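Galactan 1,3-beta-galactosidase (Phanerochaete chrysosporium, PDB 7BYS) probably hydrolyses beta-1,3-galactan chains of arabinogalactans as an exo-acting glycosidase, and also carries a carbohydrate-binding module. Local coordinates at residues N213-A218 and A227-A232; L186-I191 and Y240-F245; S251-M256 and L275-G280; N159-I164 and V180-T185. All coordinates share one frame; numbering follows the deposited sequence.

Four contacts sample the five-bladed propeller of this family 43 glycosidase, showing how chemistry follows place in a blade. Contact 2 is the fully buried one: it joins two neighbouring blades near the galactose site, and polar side chains span the gap where no backbone bond does. Contacts 1, 3 and 4 lie within single blades as antiparallel hairpin pairings. Contact 1, partly buried, adds a salt bridge and waters at an outer strand; contact 3, also partly buried, combines an apolar cluster with side-chain-to-backbone bonds; contact 4, at the surface, fastens a turn. Contacts 1 and 2 share a sheet, as do contacts 2 and 3, whereas contacts 3 and 4 do not touch.

Contact 1. Residues N213-A218 and A227-A232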
loop_
_atom_site.group_PDB
_atom_site.type_symbol
_atom_site.label_atom_id
_atom_site.label_comp_id
_atom_site.label_asym_id
_atom_site.label_seq_id
_atom_site.Cartn_x
_atom_site.Cartn_y
_atom_site.Cartn_z
ATOM N N ASN A 213 2.074 1.983 -11.403
ATOM C CA ASN A 213 2.756 3.127 -10.817
ATOM C C ASN A 213 4.143 3.288 -11.443
ATOM O O ASN A 213 4.738 2.331 -11.954
ATOM C CB ASN A 213 2.861 2.971 -9.295
ATOM C CG ASN A 213 1.559 3.301 -8.558
ATOM O OD1 ASN A 213 1.592 3.670 -7.384
ATOM N ND2 ASN A 213 0.418 3.137 -9.216
ATOM N N LYS A 214 4.651 4.519 -11.401
ATOM C CA LYS A 214 5.825 4.908 -12.170
ATOM C C LYS A 214 6.878 5.553 -11.274
ATOM O O LYS A 214 6.569 6.119 -10.222
ATOM C CB LYS A 214 5.478 5.926 -13.272
ATOM C CG LYS A 214 4.313 5.537 -14.159
ATOM C CD LYS A 214 4.661 4.378 -15.076
ATOM C CE LYS A 214 3.495 4.058 -16.001
ATOM N NZ LYS A 214 3.804 2.878 -16.863
ATOM N N TRP A 215 8.131 5.490 -11.733
ATOM C CA TRP A 215 9.240 6.195 -11.104
ATOM C C TRP A 215 9.869 7.181 -12.085
ATOM O O TRP A 215 9.845 6.971 -13.307
ATOM C CB TRP A 215 10.301 5.226 -10.536
ATOM C CG TRP A 215 11.148 4.522 -11.546
ATOM C CD1 TRP A 215 10.905 3.305 -12.134
ATOM C CD2 TRP A 215 12.402 4.975 -12.067
ATOM N NE1 TRP A 215 11.931 2.988 -12.996
ATOM C CE2 TRP A 215 12.858 3.999 -12.976
ATOM C CE3 TRP A 215 13.177 6.123 -11.864
ATOM C CZ2 TRP A 215 14.059 4.130 -13.675
ATOM C CZ3 TRP A 215 14.367 6.251 -12.555
ATOM C CH2 TRP A 215 14.798 5.257 -13.451
ATOM N N PHE A 216 10.433 8.256 -11.517
ATOM C CA PHE A 216 11.138 9.324 -12.224
ATOM C C PHE A 216 12.320 9.704 -11.345
ATOM O O PHE A 216 12.228 9.615 -10.121
ATOM C CB PHE A 216 10.271 10.593 -12.348
ATOM C CG PHE A 216 8.833 10.343 -12.751
ATOM C CD1 PHE A 216 7.918 9.814 -11.853
ATOM C CD2 PHE A 216 8.384 10.708 -14.014
ATOM C CE1 PHE A 216 6.592 9.610 -12.226
ATOM C CE2 PHE A 216 7.045 10.513 -14.387
ATOM C CZ PHE A 216 6.161 9.961 -13.492
ATOM N N SER A 217 13.429 10.136 -11.939
ATOM C CA SER A 217 14.550 10.592 -11.122
ATOM C C SER A 217 15.078 11.921 -11.640
ATOM O O SER A 217 14.905 12.278 -12.811
ATOM C CB SER A 217 15.714 9.596 -11.071
ATOM O OG SER A 217 16.208 9.332 -12.364
ATOM N N ALA A 218 15.730 12.650 -10.735
ATOM C CA ALA A 218 16.336 13.934 -11.066
ATOM C C ALA A 218 17.465 14.195 -10.082
ATOM O O ALA A 218 17.466 13.668 -8.968
ATOM C CB ALA A 218 15.295 15.054 -10.979
ATOM N N ALA A 227 11.781 10.494 -17.868
ATOM C CA ALA A 227 10.465 10.051 -18.296
ATOM C C ALA A 227 10.017 8.846 -17.477
ATOM O O ALA A 227 10.817 7.995 -17.087
ATOM C CB ALA A 227 10.503 9.669 -19.773
ATOM N N GLN A 228 8.708 8.772 -17.244
ATOM C CA GLN A 228 8.135 7.708 -16.424
ATOM C C GLN A 228 8.594 6.322 -16.869
ATOM O O GLN A 228 8.683 6.021 -18.063
ATOM C CB GLN A 228 6.609 7.777 -16.474
ATOM C CG GLN A 228 6.025 7.658 -17.878
ATOM C CD GLN A 228 4.509 7.737 -17.900
ATOM O OE1 GLN A 228 3.874 8.041 -16.898
ATOM N NE2 GLN A 228 3.924 7.475 -19.060
ATOM N N GLN A 229 8.863 5.466 -15.886
ATOM C CA GLN A 229 9.079 4.044 -16.113
ATOM C C GLN A 229 8.348 3.253 -15.031
ATOM O O GLN A 229 8.099 3.746 -13.929
ATOM C CB GLN A 229 10.576 3.692 -16.097
ATOM C CG GLN A 229 11.438 4.436 -17.141
ATOM C CD GLN A 229 11.149 4.044 -18.598
ATOM O OE1 GLN A 229 10.413 3.099 -18.893
ATOM N NE2 GLN A 229 11.756 4.776 -19.522
ATOM N N ASP A 230 8.010 2.009 -15.349
ATOM C CA ASP A 230 7.264 1.161 -14.425
ATOM C C ASP A 230 8.120 0.710 -13.247
ATOM O O ASP A 230 9.308 0.412 -13.395
ATOM C CB ASP A 230 6.754 -0.074 -15.171
ATOM C CG ASP A 230 5.542 0.218 -16.022
ATOM O OD1 ASP A 230 4.507 0.656 -15.472
ATOM O OD2 ASP A 230 5.624 0.020 -17.254
ATOM N N ILE A 231 7.489 0.630 -12.064
ATOM C CA ILE A 231 8.121 -0.005 -10.907
ATOM C C ILE A 231 7.740 -1.475 -10.753
ATOM O O ILE A 231 8.340 -2.168 -9.919
ATOM C CB ILE A 231 7.851 0.743 -9.580
ATOM C CG1 ILE A 231 6.355 0.762 -9.216
ATOM C CG2 ILE A 231 8.441 2.154 -9.630
ATOM C CD1 ILE A 231 6.074 1.348 -7.805
ATOM N N ALA A 232 6.776 -1.970 -11.525
ATOM C CA ALA A 232 6.265 -3.328 -11.396
ATOM C C ALA A 232 5.736 -3.758 -12.756
ATOM O O ALA A 232 5.549 -2.919 -13.645
ATOM C CB ALA A 232 5.160 -3.397 -10.329
HETATM O O HOH W 1 4.298 -0.238 -12.773
HETATM O O HOH W 2 12.243 7.218 -14.988
#
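Lys214 and Asp230 form a backbone pair whose side chains leave in diverging directions and yet meet at their ends. The lysine chain bends at its second torsion (chi2 -70°) and then runs alongside the aspartate, pointing the same way, until NZ stands 2.7 Å from Asp230 OD1 in a salt bridge. The ammonium comes from above the carboxylate plane rather than within it. Trp215, the next residue, turns its indole to the other side. Its CG lies between the backbone N and the carbonyl carbon (chi1 72°), a placement that lays the pyrrole side of the ring along the partner chain: Gln229 CB lies 3.5 Å from NE1, while Asp230 O and Ile231 CG2 both sit at the ring edge, the methyl 3.7 Å from CD1. The ring and the Gln229 amide are turned 47° against each other. Together the segments make the outer antiparallel hairpin of the propeller's fourth blade, strand 214-218 against 229-230. Trp215 and Gln229 are its hydrogen-bonded pair, with Trp215 N to Gln229 O at 2.8 Å, and beyond them Ile231 N bonds to Asn213 O. Ile231 is also backbone-bonded to Ile284 of the fifth blade. Phe216 and Gln228 run side by side, CE2 of the ring 3.5 Å from Gln228 CB; the glutamine OE1 is taken up by His204. A water above one face of the Trp215 ring, toward its rim, donates to Trp215 O at 2.9 Å and also to Ala227 O.

Contact 2. Residues L186-I191 and Y240-F245; sequences LEAPGI and YSQNAF
Ala188 and Asn243 face each other where strands 189-191 and 242-245 pass at 47°, their axes 6.3 Å apart at closest approach, with no backbone-to-backbone hydrogen bond between them. These are inner strands of adjacent blades of the five-bladed propeller, and side chains do the joining beside the galactose site, of which Gln242 is part; no sugar is bound here. The chain turns a corner at Ala188, whose left-handed backbone angles direct its methyl group at the opposing strand. There the methyl CB packs 3.3 Å from Asn243 O and 3.7 Å from Gln242 CG. The peptide carbonyl of Ala188 is gripped by Asn243: ND2 donates to it over 3.0 Å with a nearly straight N-H (162°), and the oxygen lies almost in the plane of the asparagine amide. ND2 also bonds to Asp246 OD2, so the amide is held at two points. Gln242 stretches out with CG anti to its backbone N (chi1 -175°) and an extended chain, crossing the Glu187 side chain at about a right angle. Its NE2 makes a weak bond to Glu187 OE2; stronger partners fix the amide, Ser203 OG at NE2 and Trp260 NE1 at OE1. Arg82, another galactose-site residue, bonds to Asn243 O, and Asp137 OD2 takes the N-H of Ala188. Further along, one water donates to Pro189 O at 2.7 Å and to Ala244 O at 2.8 Å.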
loop_
_atom_site.group_PDB
_atom_site.type_symbol
_atom_site.label_atom_id
_atom_site.label_comp_id
_atom_site.label_asym_id
_atom_site.label_seq_id
_atom_site.Cartn_x
_atom_site.Cartn_y
_atom_site.Cartn_z
ATOM N N LEU A 186 -0.642 12.744 -12.773
ATOM C CA LEU A 186 0.001 11.950 -11.738
ATOM C C LEU A 186 -0.647 12.221 -10.393
ATOM O O LEU A 186 -1.019 13.358 -10.081
ATOM C CB LEU A 186 1.499 12.264 -11.650
ATOM C CG LEU A 186 2.349 11.891 -12.872
ATOM C CD1 LEU A 186 3.735 12.473 -12.754
ATOM C CD2 LEU A 186 2.400 10.380 -13.073
ATOM N N GLU A 187 -0.753 11.177 -9.581
ATOM C CA GLU A 187 -1.202 11.358 -8.206
ATOM C C GLU A 187 -0.444 10.385 -7.307
ATOM O O GLU A 187 0.564 9.791 -7.708
ATOM C CB GLU A 187 -2.730 11.325 -8.098
ATOM C CG GLU A 187 -3.347 9.989 -8.437
ATOM C CD GLU A 187 -4.869 10.007 -8.301
ATOM O OE1 GLU A 187 -5.451 11.089 -8.071
ATOM O OE2 GLU A 187 -5.491 8.932 -8.421
ATOM N N ALA A 188 -0.900 10.267 -6.057
ATOM C CA ALA A 188 -0.266 9.418 -5.049
ATOM C C ALA A 188 1.263 9.527 -5.041
ATOM O O ALA A 188 1.974 8.508 -5.135
ATOM C CB ALA A 188 -0.718 7.968 -5.248
ATOM N N PRO A 189 1.818 10.732 -4.935
ATOM C CA PRO A 189 3.269 10.883 -5.055
ATOM C C PRO A 189 4.008 10.550 -3.768
ATOM O O PRO A 189 3.471 10.626 -2.663
ATOM C CB PRO A 189 3.435 12.378 -5.356
ATOM C CG PRO A 189 2.284 13.017 -4.619
ATOM C CD PRO A 189 1.142 12.041 -4.810
ATOM N N GLY A 190 5.284 10.216 -3.943
ATOM C CA GLY A 190 6.255 10.278 -2.864
ATOM C C GLY A 190 7.639 10.412 -3.454
ATOM O O GLY A 190 7.875 10.000 -4.594
ATOM N N ILE A 191 8.566 10.996 -2.684
ATOM C CA ILE A 191 9.961 11.097 -3.107
ATOM C C ILE A 191 10.862 10.467 -2.058
ATOM O O ILE A 191 10.684 10.675 -0.853
ATOM C CB ILE A 191 10.417 12.539 -3.430
ATOM C CG1 ILE A 191 9.809 12.989 -4.767
ATOM C CG2 ILE A 191 11.964 12.653 -3.417
ATOM C CD1 ILE A 191 9.996 14.483 -5.080
ATOM N N TYR A 240 -1.676 -4.796 -7.712
ATOM C CA TYR A 240 -2.925 -4.271 -7.151
ATOM C C TYR A 240 -2.673 -3.382 -5.924
ATOM O O TYR A 240 -2.950 -3.743 -4.773
ATOM C CB TYR A 240 -3.927 -5.394 -6.863
ATOM C CG TYR A 240 -5.370 -4.942 -6.791
ATOM C CD1 TYR A 240 -5.734 -3.694 -6.279
ATOM C CD2 TYR A 240 -6.379 -5.779 -7.243
ATOM C CE1 TYR A 240 -7.084 -3.300 -6.228
ATOM C CE2 TYR A 240 -7.687 -5.403 -7.203
ATOM C CZ TYR A 240 -8.045 -4.186 -6.697
ATOM O OH TYR A 240 -9.371 -3.863 -6.688
ATOM N N SER A 241 -2.160 -2.183 -6.202
ATOM C CA SER A 241 -1.910 -1.224 -5.133
ATOM C C SER A 241 -1.723 0.156 -5.736
ATOM O O SER A 241 -1.677 0.331 -6.960
ATOM C CB SER A 241 -0.710 -1.645 -4.274
ATOM O OG SER A 241 0.512 -1.373 -4.940
ATOM N N GLN A 242 -1.617 1.140 -4.847
ATOM C CA GLN A 242 -1.362 2.526 -5.212
ATOM C C GLN A 242 -0.390 3.100 -4.197
ATOM O O GLN A 242 -0.568 2.909 -2.988
ATOM C CB GLN A 242 -2.649 3.350 -5.193
ATOM C CG GLN A 242 -2.441 4.775 -5.692
ATOM C CD GLN A 242 -3.699 5.605 -5.644
ATOM O OE1 GLN A 242 -4.563 5.399 -4.796
ATOM N NE2 GLN A 242 -3.818 6.554 -6.572
ATOM N N ASN A 243 0.628 3.806 -4.693
ATOM C CA ASN A 243 1.667 4.362 -3.835
ATOM C C ASN A 243 1.071 5.182 -2.698
ATOM O O ASN A 243 0.079 5.897 -2.872
ATOM C CB ASN A 243 2.566 5.266 -4.676
ATOM C CG ASN A 243 3.840 5.632 -3.959
ATOM O OD1 ASN A 243 4.528 4.767 -3.428
ATOM N ND2 ASN A 243 4.174 6.912 -3.949
ATOM N N ALA A 244 1.717 5.089 -1.528
ATOM C CA ALA A 244 1.358 5.898 -0.361
ATOM C C ALA A 244 2.593 6.564 0.241
ATOM O O ALA A 244 2.582 7.771 0.522
ATOM C CB ALA A 244 0.657 5.069 0.714
ATOM N N PHE A 245 3.677 5.807 0.423
ATOM C CA PHE A 245 4.879 6.355 1.038
ATOM C C PHE A 245 6.070 5.518 0.607
ATOM O O PHE A 245 5.964 4.291 0.492
ATOM C CB PHE A 245 4.794 6.383 2.575
ATOM C CG PHE A 245 5.734 7.381 3.198
ATOM C CD1 PHE A 245 5.371 8.721 3.329
ATOM C CD2 PHE A 245 7.005 6.990 3.606
ATOM C CE1 PHE A 245 6.252 9.650 3.873
ATOM C CE2 PHE A 245 7.889 7.914 4.148
ATOM C CZ PHE A 245 7.511 9.237 4.282
HETATM O O HOH W 3 4.310 9.857 -0.172
#

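Contact 3. Residues S251-M256 and L275-G280; sequences SNAIYM and LDFSSG
Ala253 CB sits in a small apolar cluster, 4.1 Å from Leu275 CB and 3.9 Å from Phe277 CE1, which it meets at the edge of the phenyl ring. Leu275 also reaches Tyr255, with CD1 near the tyrosine CB, while the Phe277 ring is stacked on His194 and set edge-to-face with Phe199, both from the fourth blade. Around this core runs the backbone pairing of a beta hairpin, strands 252-259 and 269-276 of the propeller's fifth blade. Ala253 and Leu275 are its hydrogen-bonded pair: Leu275 N donates to Ala253 O at 2.8 Å, from above the carbonyl plane, and Ala253 N returns a longer, more bent bond to Leu275 O. Past this pair the strand pairing gives way to side chains. With CG beside its own backbone N (chi1 -57°), Asn252 swings OD1 over to Phe277 N, 2.8 Å away along an almost perfectly straight N-H (176°). A valine here would have no amide oxygen, and the N-H of Phe277 would probably lose its mate just where the chain enters the type I turn ending at Gly280. At the outer edge Asp276 OD2 bonds to Tyr299 OH, while OD1 closes an Asx turn by accepting Ser278 N and also takes Ser278 OG; two conformers of Asp276 are modelled, so its bonds are less certain than the rest.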
loop_
_atom_site.group_PDB
_atom_site.type_symbol
_atom_site.label_atom_id
_atom_site.label_comp_id
_atom_site.label_asym_id
_atom_site.label_seq_id
_atom_site.Cartn_x
_atom_site.Cartn_y
_atom_site.Cartn_z
ATOM N N SER A 251 20.646 1.124 1.050
ATOM C CA SER A 251 20.824 1.517 -0.340
ATOM C C SER A 251 19.577 1.283 -1.178
ATOM O O SER A 251 19.618 1.476 -2.396
ATOM C CB SER A 251 22.021 0.799 -0.962
ATOM O OG SER A 251 21.899 -0.597 -0.812
ATOM N N ASN A 252 18.472 0.886 -0.552
ATOM C CA ASN A 252 17.212 0.685 -1.252
ATOM C C ASN A 252 16.101 1.489 -0.579
ATOM O O ASN A 252 16.350 2.558 -0.017
ATOM C CB ASN A 252 16.900 -0.812 -1.345
ATOM C CG ASN A 252 18.019 -1.597 -2.032
ATOM O OD1 ASN A 252 18.240 -1.464 -3.233
ATOM N ND2 ASN A 252 18.741 -2.402 -1.255
ATOM N N ALA A 253 14.873 0.993 -0.646
ATOM C CA ALA A 253 13.736 1.680 -0.058
ATOM C C ALA A 253 12.633 0.652 0.141
ATOM O O ALA A 253 12.748 -0.503 -0.280
ATOM C CB ALA A 253 13.261 2.820 -0.970
ATOM N N ILE A 254 11.556 1.085 0.793
ATOM C CA ILE A 254 10.346 0.286 0.922
ATOM C C ILE A 254 9.228 1.018 0.198
ATOM O O ILE A 254 8.946 2.189 0.495
ATOM C CB ILE A 254 9.959 0.066 2.385
ATOM C CG1 ILE A 254 11.101 -0.623 3.129
ATOM C CG2 ILE A 254 8.664 -0.750 2.456
ATOM C CD1 ILE A 254 10.864 -0.742 4.601
ATOM N N TYR A 255 8.594 0.328 -0.745
ATOM C CA TYR A 255 7.356 0.794 -1.341
ATOM C C TYR A 255 6.216 0.485 -0.380
ATOM O O TYR A 255 5.986 -0.685 -0.039
ATOM C CB TYR A 255 7.126 0.061 -2.659
ATOM C CG TYR A 255 5.740 0.267 -3.207
ATOM C CD1 TYR A 255 5.440 1.402 -3.941
ATOM C CD2 TYR A 255 4.724 -0.666 -2.986
ATOM C CE1 TYR A 255 4.175 1.623 -4.451
ATOM C CE2 TYR A 255 3.439 -0.453 -3.477
ATOM C CZ TYR A 255 3.174 0.692 -4.212
ATOM O OH TYR A 255 1.911 0.917 -4.712
ATOM N N MET A 256 5.515 1.514 0.088
ATOM C CA MET A 256 4.338 1.334 0.934
ATOM C C MET A 256 3.143 1.824 0.144
ATOM O O MET A 256 3.049 3.013 -0.167
ATOM C CB MET A 256 4.445 2.094 2.252
ATOM C CG MET A 256 5.632 1.677 3.071
ATOM S SD MET A 256 5.817 2.785 4.486
ATOM C CE MET A 256 7.033 1.884 5.456
ATOM N N LEU A 275 11.802 -1.997 -2.445
ATOM C CA LEU A 275 12.013 -1.268 -3.687
ATOM C C LEU A 275 13.515 -1.342 -3.910
ATOM O O LEU A 275 14.286 -0.658 -3.229
ATOM C CB LEU A 275 11.532 0.170 -3.546
ATOM C CG LEU A 275 11.245 0.990 -4.802
ATOM C CD1 LEU A 275 10.225 0.302 -5.715
ATOM C CD2 LEU A 275 10.732 2.376 -4.398
ATOM N N ASP A 276 13.928 -2.208 -4.825
ATOM C CA ASP A 276 15.335 -2.513 -5.012
ATOM C C ASP A 276 15.935 -1.624 -6.091
ATOM O O ASP A 276 15.397 -1.527 -7.199
ATOM C CB ASP A 276 15.514 -3.988 -5.365
ATOM C CG ASP A 276 16.935 -4.451 -5.173
ATOM O OD1 ASP A 276 17.798 -3.985 -5.938
ATOM O OD2 ASP A 276 17.197 -5.252 -4.248
ATOM N N PHE A 277 17.048 -0.974 -5.754
ATOM C CA PHE A 277 17.735 -0.045 -6.641
ATOM C C PHE A 277 18.992 -0.636 -7.266
ATOM O O PHE A 277 19.715 0.090 -7.960
ATOM C CB PHE A 277 18.156 1.208 -5.863
ATOM C CG PHE A 277 17.043 2.196 -5.622
ATOM C CD1 PHE A 277 16.071 1.949 -4.666
ATOM C CD2 PHE A 277 16.992 3.389 -6.337
ATOM C CE1 PHE A 277 15.056 2.863 -4.430
ATOM C CE2 PHE A 277 15.977 4.306 -6.106
ATOM C CZ PHE A 277 15.014 4.044 -5.148
ATOM N N SER A 278 19.272 -1.920 -7.033
ATOM C CA SER A 278 20.543 -2.504 -7.452
ATOM C C SER A 278 20.812 -2.369 -8.947
ATOM O O SER A 278 21.975 -2.434 -9.358
ATOM C CB SER A 278 20.604 -3.975 -7.052
ATOM O OG SER A 278 19.562 -4.698 -7.686
ATOM N N SER A 279 19.784 -2.195 -9.771
ATOM C CA SER A 279 19.988 -2.010 -11.201
ATOM C C SER A 279 20.107 -0.542 -11.594
ATOM O O SER A 279 20.191 -0.237 -12.788
ATOM C CB SER A 279 18.865 -2.680 -11.995
ATOM O OG SER A 279 17.720 -1.843 -12.065
ATOM N N GLY A 280 20.134 0.369 -10.622
ATOM C CA GLY A 280 20.042 1.789 -10.888
ATOM C C GLY A 280 18.634 2.306 -11.091
ATOM O O GLY A 280 18.391 3.507 -10.902
#

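Contact 4. Residues N159-I164 and V180-T185; sequences NQNFKI and VMNGAT
Phe162 and Met181 pair across the tight side of this contact, their backbones joined in both directions: Met181 N donates to Phe162 O at 2.8 Å, and Phe162 N to Met181 O at 3.0 Å. The ring stands with CG anti to the backbone N (chi1 -175°) and leans on Leu186 and Pro189 of the next blade. The sulfur of Met181 lies 5.5 Å from the centroid of the Phe162 ring, an oblique Met-aromatic contact that is tentative because a second conformer is modelled. Next along, buried Lys163 packs beside the partly exposed Val180, CG to CG2 at 3.9 Å, and its extended chain carries NZ to Ser156 OG and into a salt bridge with Asp157. The strands, 161-167 and 174-181, form the outer hairpin of the propeller's third blade, and 174-181 is its outermost strand. Where the pairing ends come a type II turn from Met181 to Ala184 and a classic bulge, where Gln160 and Asn161 both face Ser156. Asn161 OD1 accepts Gly183 N at 2.9 Å, the glycine suiting the positive phi of its place in the turn, while Asp157 takes the asparagine's ND2. Replacing Asn161 with a leucine would remove both polar links, and the N-H of Gly183 would probably be left without its partner, with the turn freer to shift. Thr185 N reaches Gln160 O at 3.1 Å from well above the carbonyl plane. The exposed side, with Gln160, Asn182 and Gly183, is looser. Gln160 touches Thr185 through OE1 and the methyl CG2, with NE2 bonded to Asn158 O. The Asn161 and Asn182 amides cross with planes 76° apart.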
loop_
_atom_site.group_PDB
_atom_site.type_symbol
_atom_site.label_atom_id
_atom_site.label_comp_id
_atom_site.label_asym_id
_atom_site.label_seq_id
_atom_site.Cartn_x
_atom_site.Cartn_y
_atom_site.Cartn_z
ATOM N N ASN A 159 -6.232 17.662 -11.447
ATOM C CA ASN A 159 -5.384 16.473 -11.521
ATOM C C ASN A 159 -4.500 16.417 -12.765
ATOM O O ASN A 159 -3.736 15.463 -12.915
ATOM C CB ASN A 159 -6.159 15.154 -11.356
ATOM C CG ASN A 159 -6.587 14.897 -9.915
ATOM O OD1 ASN A 159 -6.079 15.509 -8.978
ATOM N ND2 ASN A 159 -7.508 13.964 -9.736
ATOM N N GLN A 160 -4.547 17.420 -13.643
ATOM C CA GLN A 160 -3.838 17.309 -14.913
ATOM C C GLN A 160 -2.347 17.611 -14.805
ATOM O O GLN A 160 -1.556 17.010 -15.535
ATOM C CB GLN A 160 -4.470 18.221 -15.965
ATOM C CG GLN A 160 -5.940 17.931 -16.210
ATOM C CD GLN A 160 -6.180 16.460 -16.482
ATOM O OE1 GLN A 160 -5.779 15.935 -17.528
ATOM N NE2 GLN A 160 -6.804 15.775 -15.528
ATOM N N ASN A 161 -1.941 18.517 -13.921
ATOM C CA ASN A 161 -0.572 19.014 -13.874
ATOM C C ASN A 161 0.015 18.680 -12.514
ATOM O O ASN A 161 -0.543 19.075 -11.482
ATOM C CB ASN A 161 -0.528 20.532 -14.094
ATOM C CG ASN A 161 -1.187 20.953 -15.399
ATOM O OD1 ASN A 161 -1.197 20.207 -16.376
ATOM N ND2 ASN A 161 -1.752 22.155 -15.412
ATOM N N PHE A 162 1.140 17.979 -12.514
ATOM C CA PHE A 162 1.784 17.565 -11.277
ATOM C C PHE A 162 2.838 18.584 -10.870
ATOM O O PHE A 162 3.706 18.944 -11.674
ATOM C CB PHE A 162 2.449 16.196 -11.431
ATOM C CG PHE A 162 3.021 15.700 -10.150
ATOM C CD1 PHE A 162 2.184 15.189 -9.171
ATOM C CD2 PHE A 162 4.377 15.803 -9.890
ATOM C CE1 PHE A 162 2.705 14.761 -7.955
ATOM C CE2 PHE A 162 4.900 15.390 -8.679
ATOM C CZ PHE A 162 4.066 14.875 -7.717
ATOM N N LYS A 163 2.790 19.016 -9.615
ATOM C CA LYS A 163 3.618 20.112 -9.147
ATOM C C LYS A 163 4.468 19.711 -7.949
ATOM O O LYS A 163 4.046 18.920 -7.092
ATOM C CB LYS A 163 2.755 21.308 -8.768
ATOM C CG LYS A 163 2.107 21.953 -9.978
ATOM C CD LYS A 163 1.147 23.067 -9.607
ATOM C CE LYS A 163 0.508 23.640 -10.873
ATOM N NZ LYS A 163 -0.684 24.475 -10.536
ATOM N N ILE A 164 5.656 20.302 -7.882
ATOM C CA ILE A 164 6.503 20.276 -6.701
ATOM C C ILE A 164 6.769 21.720 -6.324
ATOM O O ILE A 164 7.186 22.513 -7.177
ATOM C CB ILE A 164 7.826 19.552 -6.981
ATOM C CG1 ILE A 164 7.537 18.110 -7.421
ATOM C CG2 ILE A 164 8.708 19.594 -5.747
ATOM C CD1 ILE A 164 8.776 17.333 -7.818
ATOM N N VAL A 180 6.949 21.653 -12.522
ATOM C CA VAL A 180 5.611 21.285 -12.969
ATOM C C VAL A 180 5.728 20.335 -14.153
ATOM O O VAL A 180 6.508 20.576 -15.079
ATOM C CB VAL A 180 4.720 22.500 -13.303
ATOM C CG1 VAL A 180 5.321 23.355 -14.413
ATOM C CG2 VAL A 180 3.317 22.047 -13.681
ATOM N N MET A 181 4.961 19.261 -14.117
ATOM C CA MET A 181 4.825 18.341 -15.247
ATOM C C MET A 181 3.411 18.528 -15.777
ATOM O O MET A 181 2.454 17.963 -15.241
ATOM C CB MET A 181 5.069 16.901 -14.818
ATOM C CG MET A 181 6.426 16.666 -14.211
ATOM S SD MET A 181 6.480 15.002 -13.543
ATOM C CE MET A 181 6.880 14.100 -15.010
ATOM N N ASN A 182 3.284 19.329 -16.830
ATOM C CA ASN A 182 1.972 19.646 -17.374
ATOM C C ASN A 182 1.400 18.452 -18.126
ATOM O O ASN A 182 2.103 17.793 -18.899
ATOM C CB ASN A 182 2.080 20.849 -18.304
ATOM C CG ASN A 182 2.234 22.146 -17.539
ATOM O OD1 ASN A 182 1.542 22.379 -16.543
ATOM N ND2 ASN A 182 3.151 22.992 -17.992
ATOM N N GLY A 183 0.124 18.166 -17.877
ATOM C CA GLY A 183 -0.551 17.071 -18.544
ATOM C C GLY A 183 -0.154 15.691 -18.078
ATOM O O GLY A 183 -0.547 14.710 -18.709
ATOM N N ALA A 184 0.588 15.579 -16.976
ATOM C CA ALA A 184 1.139 14.304 -16.532
ATOM C C ALA A 184 0.121 13.392 -15.856
ATOM O O ALA A 184 0.359 12.182 -15.788
ATOM C CB ALA A 184 2.321 14.557 -15.600
ATOM N N THR A 185 -0.993 13.936 -15.363
ATOM C CA THR A 185 -2.050 13.172 -14.683
ATOM C C THR A 185 -1.486 12.210 -13.641
ATOM O O THR A 185 -1.804 11.017 -13.615
ATOM C CB THR A 185 -3.010 12.459 -15.652
ATOM O OG1 THR A 185 -2.322 11.420 -16.371
ATOM C CG2 THR A 185 -3.652 13.456 -16.627
#